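Cytochrome P450 (Bacillus megaterium, PDB 5L92) binds heme and the steroid corticosterone and oxidises steroids, probably as a monooxygenase that draws on molecular oxygen. Local coordinates at residues 49-54 against 301-306; 254-259 against 380-385; 266-271 against 368-373. One frame throughout, in Å; residues are numbered along the deposited sequence.

Interaction 1 of 3, residues 49-54 against 301-306; sequences VFHYDG and TLAGKK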
loop_
_atom_site.group_PDB
_atom_site.type_symbol
_atom_site.label_atom_id
_atom_site.label_comp_id
_atom_site.label_asym_id
_atom_site.label_seq_id
_atom_site.Cartn_x
_atom_site.Cartn_y
_atom_site.Cartn_z
ATOM N N VAL A 49 1.767 -10.847 -15.666
ATOM C CA VAL A 49 2.174 -12.106 -15.021
ATOM C C VAL A 49 1.161 -12.430 -13.915
ATOM O O VAL A 49 1.075 -11.712 -12.907
ATOM C CB VAL A 49 3.594 -12.002 -14.467
ATOM C CG1 VAL A 49 3.999 -13.261 -13.732
ATOM C CG2 VAL A 49 4.574 -11.704 -15.617
ATOM N N PHE A 50 0.426 -13.529 -14.084
ATOM C CA PHE A 50 -0.734 -13.799 -13.247
ATOM C C PHE A 50 -0.581 -14.976 -12.294
ATOM O O PHE A 50 -1.374 -15.089 -11.361
ATOM C CB PHE A 50 -1.967 -14.063 -14.119
ATOM C CG PHE A 50 -2.442 -12.866 -14.908
ATOM C CD1 PHE A 50 -3.214 -11.886 -14.321
ATOM C CD2 PHE A 50 -2.154 -12.747 -16.254
ATOM C CE1 PHE A 50 -3.661 -10.770 -15.062
ATOM C CE2 PHE A 50 -2.608 -11.657 -16.991
ATOM C CZ PHE A 50 -3.357 -10.665 -16.387
ATOM N N HIS A 51 0.346 -15.876 -12.530
ATOM C CA HIS A 51 0.454 -17.043 -11.678
ATOM C C HIS A 51 1.508 -16.814 -10.619
ATOM O O HIS A 51 2.435 -16.014 -10.784
ATOM C CB HIS A 51 0.750 -18.311 -12.486
ATOM C CG HIS A 51 2.096 -18.338 -13.144
ATOM N ND1 HIS A 51 2.559 -17.323 -13.962
ATOM C CD2 HIS A 51 3.065 -19.284 -13.132
ATOM C CE1 HIS A 51 3.757 -17.646 -14.414
ATOM N NE2 HIS A 51 4.089 -18.828 -13.920
ATOM N N TYR A 52 1.330 -17.533 -9.513
ATOM C CA TYR A 52 2.115 -17.302 -8.299
ATOM C C TYR A 52 3.597 -17.444 -8.567
ATOM O O TYR A 52 4.408 -16.625 -8.112
ATOM C CB TYR A 52 1.687 -18.285 -7.209
ATOM C CG TYR A 52 2.335 -18.104 -5.862
ATOM C CD1 TYR A 52 3.660 -18.474 -5.638
ATOM C CD2 TYR A 52 1.616 -17.590 -4.802
ATOM C CE1 TYR A 52 4.232 -18.311 -4.388
ATOM C CE2 TYR A 52 2.175 -17.425 -3.578
ATOM C CZ TYR A 52 3.476 -17.795 -3.364
ATOM O OH TYR A 52 3.993 -17.619 -2.109
ATOM N N ASP A 53 3.976 -18.493 -9.285
ATOM C CA ASP A 53 5.388 -18.765 -9.490
ATOM C C ASP A 53 6.005 -17.681 -10.350
ATOM O O ASP A 53 7.162 -17.307 -10.141
ATOM C CB ASP A 53 5.565 -20.148 -10.138
ATOM C CG ASP A 53 7.033 -20.572 -10.245
ATOM O OD1 ASP A 53 7.653 -20.849 -9.187
ATOM O OD2 ASP A 53 7.563 -20.625 -11.385
ATOM N N GLY A 54 5.228 -17.161 -11.301
ATOM C CA GLY A 54 5.696 -16.056 -12.124
ATOM C C GLY A 54 5.862 -14.772 -11.335
ATOM O O GLY A 54 6.881 -14.076 -11.459
ATOM N N THR A 301 13.538 -15.520 -20.580
ATOM C CA THR A 301 12.387 -16.368 -20.792
ATOM C C THR A 301 11.683 -16.545 -19.452
ATOM O O THR A 301 12.337 -16.776 -18.434
ATOM C CB THR A 301 12.818 -17.701 -21.403
ATOM O OG1 THR A 301 13.473 -17.433 -22.652
ATOM C CG2 THR A 301 11.598 -18.644 -21.645
ATOM N N LEU A 302 10.366 -16.347 -19.445
ATOM C CA LEU A 302 9.559 -16.432 -18.226
ATOM C C LEU A 302 8.345 -17.264 -18.590
ATOM O O LEU A 302 7.581 -16.858 -19.464
ATOM C CB LEU A 302 9.125 -15.048 -17.716
ATOM C CG LEU A 302 8.277 -15.051 -16.424
ATOM C CD1 LEU A 302 9.143 -15.448 -15.229
ATOM C CD2 LEU A 302 7.571 -13.721 -16.138
ATOM N N ALA A 303 8.220 -18.453 -18.001
ATOM C CA ALA A 303 7.156 -19.404 -18.374
ATOM C C ALA A 303 7.072 -19.607 -19.893
ATOM O O ALA A 303 5.991 -19.640 -20.493
ATOM C CB ALA A 303 5.811 -18.943 -17.812
ATOM N N GLY A 304 8.232 -19.730 -20.531
ATOM C CA GLY A 304 8.258 -20.057 -21.949
ATOM C C GLY A 304 8.017 -18.897 -22.890
ATOM O O GLY A 304 7.993 -19.107 -24.110
ATOM N N LYS A 305 7.845 -17.689 -22.367
ATOM C CA LYS A 305 7.707 -16.481 -23.155
ATOM C C LYS A 305 9.022 -15.718 -23.144
ATOM O O LYS A 305 9.774 -15.775 -22.180
ATOM C CB LYS A 305 6.586 -15.611 -22.594
ATOM C CG LYS A 305 5.187 -16.223 -22.734
ATOM C CD LYS A 305 4.694 -16.116 -24.179
ATOM C CE LYS A 305 3.346 -16.809 -24.351
ATOM N NZ LYS A 305 2.231 -15.895 -23.984
ATOM N N LYS A 306 9.288 -14.988 -24.208
ATOM C CA LYS A 306 10.597 -14.378 -24.414
ATOM C C LYS A 306 10.463 -12.871 -24.228
ATOM O O LYS A 306 10.075 -12.150 -25.146
ATOM C CB LYS A 306 11.140 -14.748 -25.791
ATOM C CG LYS A 306 11.356 -16.252 -25.931
ATOM C CD LYS A 306 11.714 -16.640 -27.343
ATOM C CE LYS A 306 13.145 -16.231 -27.670
ATOM N NZ LYS A 306 13.429 -16.185 -29.141
#
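Leu302 and Val49 reach toward each other tip to tip, with Leu302 CD2 3.6 Å from Val49 CG2. This joins a beta-hairpin with a two-residue loop, strands 300-302 and 305-307, to the point where strand 46-49 of the mixed beta-sheet of the cytochrome P450 fold gives way to helix 52-60. Both residues are buried and the contact is purely apolar, without a hydrogen bond between the segments. Leu302 sets its CG anti to the backbone N (chi1 -180°), which extends the isobutyl group off the hairpin; Glu57 and Val58 of helix 52-60 and Val38 of strand 38-41 pack around it. Val49 meanwhile is held in the sheet by backbone bonds to Val314 and Trp316.

Ala303, next along the hairpin and exposed, adds a lighter touch: its CB lies 4.2 Å from CE1 of the His51 imidazole, approaching it obliquely. His51 occupies the N-cap position of helix 52-60. With CG lodged between the backbone N and the carbonyl carbon (chi1 67°), its ring folds back over the first turn of that helix, and Gly54 N sits 3.3 Å above the ring plane, over its centre. The ring comes so near that a beta carbon on Gly54 would fall only 2.4 Å from His51 CE1.

Gly304 follows Ala303 in the type I' turn from Leu302 to Lys305, both central residues having positive phi. Lys305 returns the chain into the second strand, and its NZ donates to the backbone O of Val38, a second tie between the hairpin and the edge strand 38-41. The turn is closed by a pair of backbone bonds: Lys305 N reaches Leu302 O at 3.0 Å, and Leu302 N reaches Lys305 O at 2.9 Å.

Interaction 2 of 3, residues 254-259 against 380-385; sequences TIYCLM and PSFELK
Tyr256, Phe382 and Leu384 all carry CG anti to the backbone N (chi1 -172° in Tyr256), and these extended side chains bridge two well-separated backbones. The closest alpha carbons, Tyr256 CA and Leu384 CA, are 10.0 Å apart. The contact belongs to the cytochrome P450 fold, where the C-terminal part of the long central helix, here helix 247-260, meets the irregular loop between strands 377-378 and 399-401.

The Tyr256 ring takes up both partners with one corner. Phe382 comes in at the edge of that ring, near its plane, placing Phe382 CZ 4.0 Å from Tyr256 CE2, and the two side chains cross at about a right angle. Leu384 approaches the same corner obliquely, its CD1 3.9 Å from Tyr256 CE2. The contact is made of van der Waals packing, with no hydrogen bond between the segments, and lies near the protein surface, away from the heme and steroid sites.

Aromatic neighbours extend the cluster. Trp378 meets Tyr256 edge-to-face and also touches the Phe382 ring, with planes at about 55°; Phe23 makes another edge-to-face contact with Tyr256. A backbone bond joins Lys385 to a residue later in the same connection, Lys396. Leu384 CD1 also lies near the phenol oxygen, 4.0 Å from Tyr256 OH.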
loop_
_atom_site.group_PDB
_atom_site.type_symbol
_atom_site.label_atom_id
_atom_site.label_comp_id
_atom_site.label_asym_id
_atom_site.label_seq_id
_atom_site.Cartn_x
_atom_site.Cartn_y
_atom_site.Cartn_z
ATOM N N THR A 254 -10.702 -4.883 5.236
ATOM C CA THR A 254 -11.019 -5.919 6.205
ATOM C C THR A 254 -12.461 -5.797 6.643
ATOM O O THR A 254 -13.194 -6.793 6.692
ATOM C CB THR A 254 -10.112 -5.844 7.445
ATOM O OG1 THR A 254 -8.789 -6.253 7.109
ATOM C CG2 THR A 254 -10.629 -6.795 8.523
ATOM N N ILE A 255 -12.879 -4.579 6.973
ATOM C CA ILE A 255 -14.257 -4.336 7.348
ATOM C C ILE A 255 -15.175 -4.732 6.203
ATOM O O ILE A 255 -16.227 -5.348 6.417
ATOM C CB ILE A 255 -14.455 -2.865 7.743
ATOM C CG1 ILE A 255 -13.651 -2.521 9.022
ATOM C CG2 ILE A 255 -15.925 -2.526 7.948
ATOM C CD1 ILE A 255 -14.114 -3.201 10.200
ATOM N N TYR A 256 -14.780 -4.403 4.971
ATOM C CA TYR A 256 -15.577 -4.805 3.817
ATOM C C TYR A 256 -15.721 -6.319 3.756
ATOM O O TYR A 256 -16.818 -6.830 3.524
ATOM C CB TYR A 256 -14.985 -4.265 2.515
ATOM C CG TYR A 256 -15.912 -4.527 1.353
ATOM C CD1 TYR A 256 -15.829 -5.707 0.626
ATOM C CD2 TYR A 256 -16.900 -3.616 1.024
ATOM C CE1 TYR A 256 -16.686 -5.960 -0.416
ATOM C CE2 TYR A 256 -17.757 -3.855 0.014
ATOM C CZ TYR A 256 -17.648 -5.037 -0.719
ATOM O OH TYR A 256 -18.518 -5.282 -1.731
ATOM N N CYS A 257 -14.634 -7.053 3.976
ATOM C CA CYS A 257 -14.702 -8.508 3.877
ATOM C C CYS A 257 -15.585 -9.099 4.980
ATOM O O CYS A 257 -16.337 -10.054 4.723
ATOM C CB CYS A 257 -13.313 -9.129 3.948
ATOM S SG CYS A 257 -12.262 -8.945 2.456
ATOM N N LEU A 258 -15.526 -8.533 6.202
ATOM C CA LEU A 258 -16.286 -9.070 7.324
ATOM C C LEU A 258 -17.767 -8.776 7.190
ATOM O O LEU A 258 -18.603 -9.570 7.647
ATOM C CB LEU A 258 -15.733 -8.533 8.661
ATOM C CG LEU A 258 -14.307 -8.958 8.978
ATOM C CD1 LEU A 258 -13.800 -8.211 10.181
ATOM C CD2 LEU A 258 -14.092 -10.455 9.170
ATOM N N MET A 259 -18.110 -7.660 6.554
ATOM C CA MET A 259 -19.493 -7.339 6.255
ATOM C C MET A 259 -20.030 -8.162 5.091
ATOM O O MET A 259 -21.216 -8.517 5.075
ATOM C CB MET A 259 -19.628 -5.852 5.957
ATOM C CG MET A 259 -19.293 -4.929 7.176
ATOM S SD MET A 259 -20.381 -5.083 8.596
ATOM C CE MET A 259 -19.463 -6.273 9.553
ATOM N N PRO A 380 -27.628 2.462 5.621
ATOM C CA PRO A 380 -28.500 2.595 4.451
ATOM C C PRO A 380 -27.927 3.478 3.358
ATOM O O PRO A 380 -28.395 3.417 2.278
ATOM C CB PRO A 380 -29.773 3.199 4.997
ATOM C CG PRO A 380 -29.785 2.896 6.422
ATOM C CD PRO A 380 -28.395 3.008 6.826
ATOM N N SER A 381 -26.913 4.256 3.666
ATOM C CA SER A 381 -26.295 5.115 2.700
ATOM C C SER A 381 -25.071 4.545 1.999
ATOM O O SER A 381 -24.473 5.211 1.206
ATOM C CB SER A 381 -25.903 6.434 3.332
ATOM O OG SER A 381 -26.989 7.276 3.465
ATOM N N PHE A 382 -24.715 3.319 2.300
ATOM C CA PHE A 382 -23.562 2.724 1.701
ATOM C C PHE A 382 -23.644 2.614 0.204
ATOM O O PHE A 382 -24.630 2.238 -0.328
ATOM C CB PHE A 382 -23.262 1.351 2.287
ATOM C CG PHE A 382 -22.180 0.613 1.564
ATOM C CD1 PHE A 382 -22.487 -0.068 0.436
ATOM C CD2 PHE A 382 -20.890 0.653 1.976
ATOM C CE1 PHE A 382 -21.540 -0.714 -0.270
ATOM C CE2 PHE A 382 -19.922 0.019 1.264
ATOM C CZ PHE A 382 -20.251 -0.680 0.146
ATOM N N GLU A 383 -22.536 2.929 -0.430
ATOM C CA GLU A 383 -22.360 2.807 -1.860
ATOM C C GLU A 383 -20.940 2.358 -2.100
ATOM O O GLU A 383 -20.073 2.844 -1.473
ATOM C CB GLU A 383 -22.575 4.120 -2.581
ATOM C CG GLU A 383 -23.972 4.460 -3.016
ATOM C CD GLU A 383 -24.136 5.936 -3.312
ATOM O OE1 GLU A 383 -23.394 6.462 -4.147
ATOM O OE2 GLU A 383 -24.979 6.600 -2.693
ATOM N N LEU A 384 -20.734 1.446 -3.031
ATOM C CA LEU A 384 -19.415 0.938 -3.402
ATOM C C LEU A 384 -18.708 1.983 -4.270
ATOM O O LEU A 384 -19.164 2.303 -5.380
ATOM C CB LEU A 384 -19.560 -0.399 -4.134
ATOM C CG LEU A 384 -18.260 -1.104 -4.470
ATOM C CD1 LEU A 384 -17.650 -1.710 -3.231
ATOM C CD2 LEU A 384 -18.453 -2.144 -5.566
ATOM N N LYS A 385 -17.600 2.525 -3.779
ATOM C CA LYS A 385 -16.854 3.563 -4.503
ATOM C C LYS A 385 -15.373 3.218 -4.531
ATOM O O LYS A 385 -14.586 3.755 -3.738
ATOM C CB LYS A 385 -17.081 4.944 -3.888
ATOM C CG LYS A 385 -18.549 5.309 -3.762
ATOM C CD LYS A 385 -18.686 6.758 -3.394
ATOM C CE LYS A 385 -20.100 7.132 -3.077
ATOM N NZ LYS A 385 -20.133 8.424 -2.336
#

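Interaction 3 of 3, residues 266-271 against 368-373; sequences ERLKRE and ELIDRY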
loop_
_atom_site.group_PDB
_atom_site.type_symbol
_atom_site.label_atom_id
_atom_site.label_comp_id
_atom_site.label_asym_id
_atom_site.label_seq_id
_atom_site.Cartn_x
_atom_site.Cartn_y
_atom_site.Cartn_z
ATOM N N GLU A 266 -18.982 -13.368 12.522
ATOM C CA GLU A 266 -19.478 -13.962 13.764
ATOM C C GLU A 266 -18.414 -14.836 14.396
ATOM O O GLU A 266 -18.310 -14.914 15.618
ATOM C CB GLU A 266 -20.760 -14.787 13.537
ATOM C CG GLU A 266 -21.959 -13.985 13.101
ATOM C CD GLU A 266 -22.176 -12.745 13.934
ATOM O OE1 GLU A 266 -22.445 -12.877 15.137
ATOM O OE2 GLU A 266 -22.074 -11.625 13.390
ATOM N N ARG A 267 -17.586 -15.474 13.582
ATOM C CA ARG A 267 -16.595 -16.355 14.156
ATOM C C ARG A 267 -15.471 -15.553 14.793
ATOM O O ARG A 267 -15.029 -15.847 15.909
ATOM C CB ARG A 267 -16.080 -17.302 13.086
ATOM C CG ARG A 267 -15.056 -18.233 13.674
ATOM C CD ARG A 267 -14.617 -19.324 12.742
ATOM N NE ARG A 267 -13.543 -20.059 13.392
ATOM C CZ ARG A 267 -12.592 -20.732 12.765
ATOM N NH1 ARG A 267 -12.566 -20.788 11.431
ATOM N NH2 ARG A 267 -11.661 -21.341 13.489
ATOM N N LEU A 268 -15.018 -14.506 14.106
ATOM C CA LEU A 268 -13.997 -13.631 14.659
ATOM C C LEU A 268 -14.393 -13.101 16.033
ATOM O O LEU A 268 -13.565 -13.041 16.945
ATOM C CB LEU A 268 -13.747 -12.477 13.677
ATOM C CG LEU A 268 -12.601 -11.538 14.045
ATOM C CD1 LEU A 268 -11.296 -12.301 14.164
ATOM C CD2 LEU A 268 -12.497 -10.459 12.945
ATOM N N LYS A 269 -15.652 -12.699 16.196
ATOM C CA LYS A 269 -16.128 -12.212 17.489
ATOM C C LYS A 269 -16.072 -13.286 18.554
ATOM O O LYS A 269 -15.762 -12.986 19.715
ATOM C CB LYS A 269 -17.548 -11.678 17.371
ATOM C CG LYS A 269 -17.594 -10.336 16.701
ATOM C CD LYS A 269 -19.012 -9.775 16.595
ATOM C CE LYS A 269 -19.840 -10.549 15.592
ATOM N NZ LYS A 269 -21.251 -10.047 15.576
ATOM N N ARG A 270 -16.332 -14.557 18.186
ATOM C CA ARG A 270 -16.203 -15.625 19.180
ATOM C C ARG A 270 -14.742 -15.970 19.447
ATOM O O ARG A 270 -14.410 -16.437 20.534
ATOM C CB ARG A 270 -16.941 -16.900 18.728
ATOM C CG ARG A 270 -18.481 -16.754 18.592
ATOM C CD ARG A 270 -19.169 -18.105 18.274
ATOM N NE ARG A 270 -18.716 -18.738 17.031
ATOM C CZ ARG A 270 -19.247 -18.566 15.824
ATOM N NH1 ARG A 270 -20.263 -17.746 15.627
ATOM N NH2 ARG A 270 -18.726 -19.202 14.790
ATOM N N GLU A 271 -13.860 -15.787 18.454
ATOM C CA GLU A 271 -12.477 -16.244 18.524
ATOM C C GLU A 271 -11.591 -15.024 18.205
ATOM O O GLU A 271 -11.102 -14.841 17.077
ATOM C CB GLU A 271 -12.230 -17.400 17.576
ATOM C CG GLU A 271 -12.821 -18.758 18.011
ATOM C CD GLU A 271 -12.699 -19.854 16.930
ATOM O OE1 GLU A 271 -11.572 -20.336 16.656
ATOM O OE2 GLU A 271 -13.735 -20.226 16.325
ATOM N N GLU A 368 -10.416 -2.891 18.173
ATOM C CA GLU A 368 -11.211 -1.939 18.925
ATOM C C GLU A 368 -12.538 -1.690 18.223
ATOM O O GLU A 368 -13.590 -1.650 18.863
ATOM C CB GLU A 368 -10.410 -0.659 19.109
ATOM C CG GLU A 368 -11.057 0.363 19.961
ATOM C CD GLU A 368 -11.164 -0.065 21.409
ATOM O OE1 GLU A 368 -10.332 -0.881 21.862
ATOM O OE2 GLU A 368 -12.092 0.410 22.093
ATOM N N LEU A 369 -12.519 -1.552 16.901
ATOM C CA LEU A 369 -13.774 -1.433 16.173
ATOM C C LEU A 369 -14.696 -2.606 16.463
ATOM O O LEU A 369 -15.902 -2.434 16.698
ATOM C CB LEU A 369 -13.498 -1.363 14.679
ATOM C CG LEU A 369 -13.485 -0.004 14.045
ATOM C CD1 LEU A 369 -13.224 -0.235 12.575
ATOM C CD2 LEU A 369 -14.804 0.702 14.297
ATOM N N ILE A 370 -14.157 -3.817 16.372
ATOM C CA ILE A 370 -14.984 -5.002 16.524
ATOM C C ILE A 370 -15.477 -5.113 17.959
ATOM O O ILE A 370 -16.611 -5.532 18.206
ATOM C CB ILE A 370 -14.193 -6.250 16.080
ATOM C CG1 ILE A 370 -13.923 -6.179 14.577
ATOM C CG2 ILE A 370 -14.943 -7.505 16.433
ATOM C CD1 ILE A 370 -12.820 -7.114 14.147
ATOM N N ASP A 371 -14.648 -4.717 18.927
ATOM C CA ASP A 371 -15.036 -4.847 20.332
ATOM C C ASP A 371 -16.154 -3.875 20.682
ATOM O O ASP A 371 -17.041 -4.204 21.472
ATOM C CB ASP A 371 -13.821 -4.614 21.235
ATOM C CG ASP A 371 -14.123 -4.907 22.701
ATOM O OD1 ASP A 371 -14.085 -6.096 23.103
ATOM O OD2 ASP A 371 -14.416 -3.948 23.437
ATOM N N ARG A 372 -16.139 -2.701 20.092
ATOM C CA ARG A 372 -17.141 -1.691 20.331
ATOM C C ARG A 372 -18.422 -1.815 19.576
ATOM O O ARG A 372 -19.427 -1.475 20.089
ATOM C CB ARG A 372 -16.598 -0.309 19.996
ATOM C CG ARG A 372 -15.366 0.075 20.764
ATOM C CD ARG A 372 -15.394 1.501 21.183
ATOM N NE ARG A 372 -14.133 1.940 21.724
ATOM C CZ ARG A 372 -13.838 3.206 21.923
ATOM N NH1 ARG A 372 -14.705 4.127 21.630
ATOM N NH2 ARG A 372 -12.687 3.539 22.430
ATOM N N TYR A 373 -18.373 -2.266 18.344
ATOM C CA TYR A 373 -19.553 -2.354 17.510
ATOM C C TYR A 373 -19.783 -3.738 16.884
ATOM O O TYR A 373 -19.749 -3.909 15.703
ATOM C CB TYR A 373 -19.489 -1.257 16.443
ATOM C CG TYR A 373 -19.074 0.089 16.975
ATOM C CD1 TYR A 373 -19.816 0.717 17.928
ATOM C CD2 TYR A 373 -17.937 0.723 16.529
ATOM C CE1 TYR A 373 -19.448 1.919 18.425
ATOM C CE2 TYR A 373 -17.566 1.940 17.026
ATOM C CZ TYR A 373 -18.324 2.516 17.981
ATOM O OH TYR A 373 -17.995 3.699 18.499
#
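Ile370 divides its two branches between consecutive residues of helix 262-270. Its CD1 meets Leu268 CD2 at 3.6 Å, the side chains crossing at about a right angle, while its CG2 packs 3.9 Å from Lys269 CG. Chi1 of -66° parts the branches, setting CG2 anti to the backbone N and CG1 anti to the carbonyl carbon. The backbones are close here: Lys269 CA and Ile370 CA are 7.4 Å apart.

Lys269 serves the contact with its aliphatic base and sends its charge elsewhere. A bend at chi3 (-70°) turns NZ back to Glu266, one helical turn earlier, where it bonds OE2 at 2.8 Å on the syn side and OE1 weakly. The same NZ donates to the backbone O of Pro374, just beyond helix 355-372, and makes a cation-pi contact with Phe265. Were an alanine to replace Lys269, Glu266 would probably lose its salt-bridge partner and Pro374 O this donor, and a gap would be likely to open beside Ile370 CG2.

Farther out, an ion pair spans the end of helix 262-270 and another lies on helix 355-372. Arg267 NE reaches Glu271 OE2 at 2.9 Å from above the carboxylate plane, and Arg267 NH1 is bridged to Asp336. In helix 355-372, Arg372 NE bonds the anti lone pair of Glu368 OE2 at 2.6 Å, on the flank that faces helix 112-125. Leu268 also touches helix 247-260. The arrangement is a helix-helix packing of the P450 fold, in which the C-terminal ends of the J and L helices meet.

In the fold
Interactions 2 and 3 are neighbours, their centres about 16 Å apart, and they touch: Leu258 CD1 lies 3.8 Å from Leu268 CD2 and Ile255 CD1 3.9 Å from Leu369 CD1. Helix 247-260 is followed directly by helix 262-270, and both pack against helix 355-372, so the two contacts share a cluster of three helices. Along the chain, the segments of interaction 3 fall between those of interaction 2. Interaction 1 lies in the beta-rich part, its centre about 35 Å from that of interaction 2 and 41 Å from that of interaction 3; its 301-306 segment comes between their paired segments. The three contacts thus join sequence-distant parts of one P450 domain, all well away from the chain's centre.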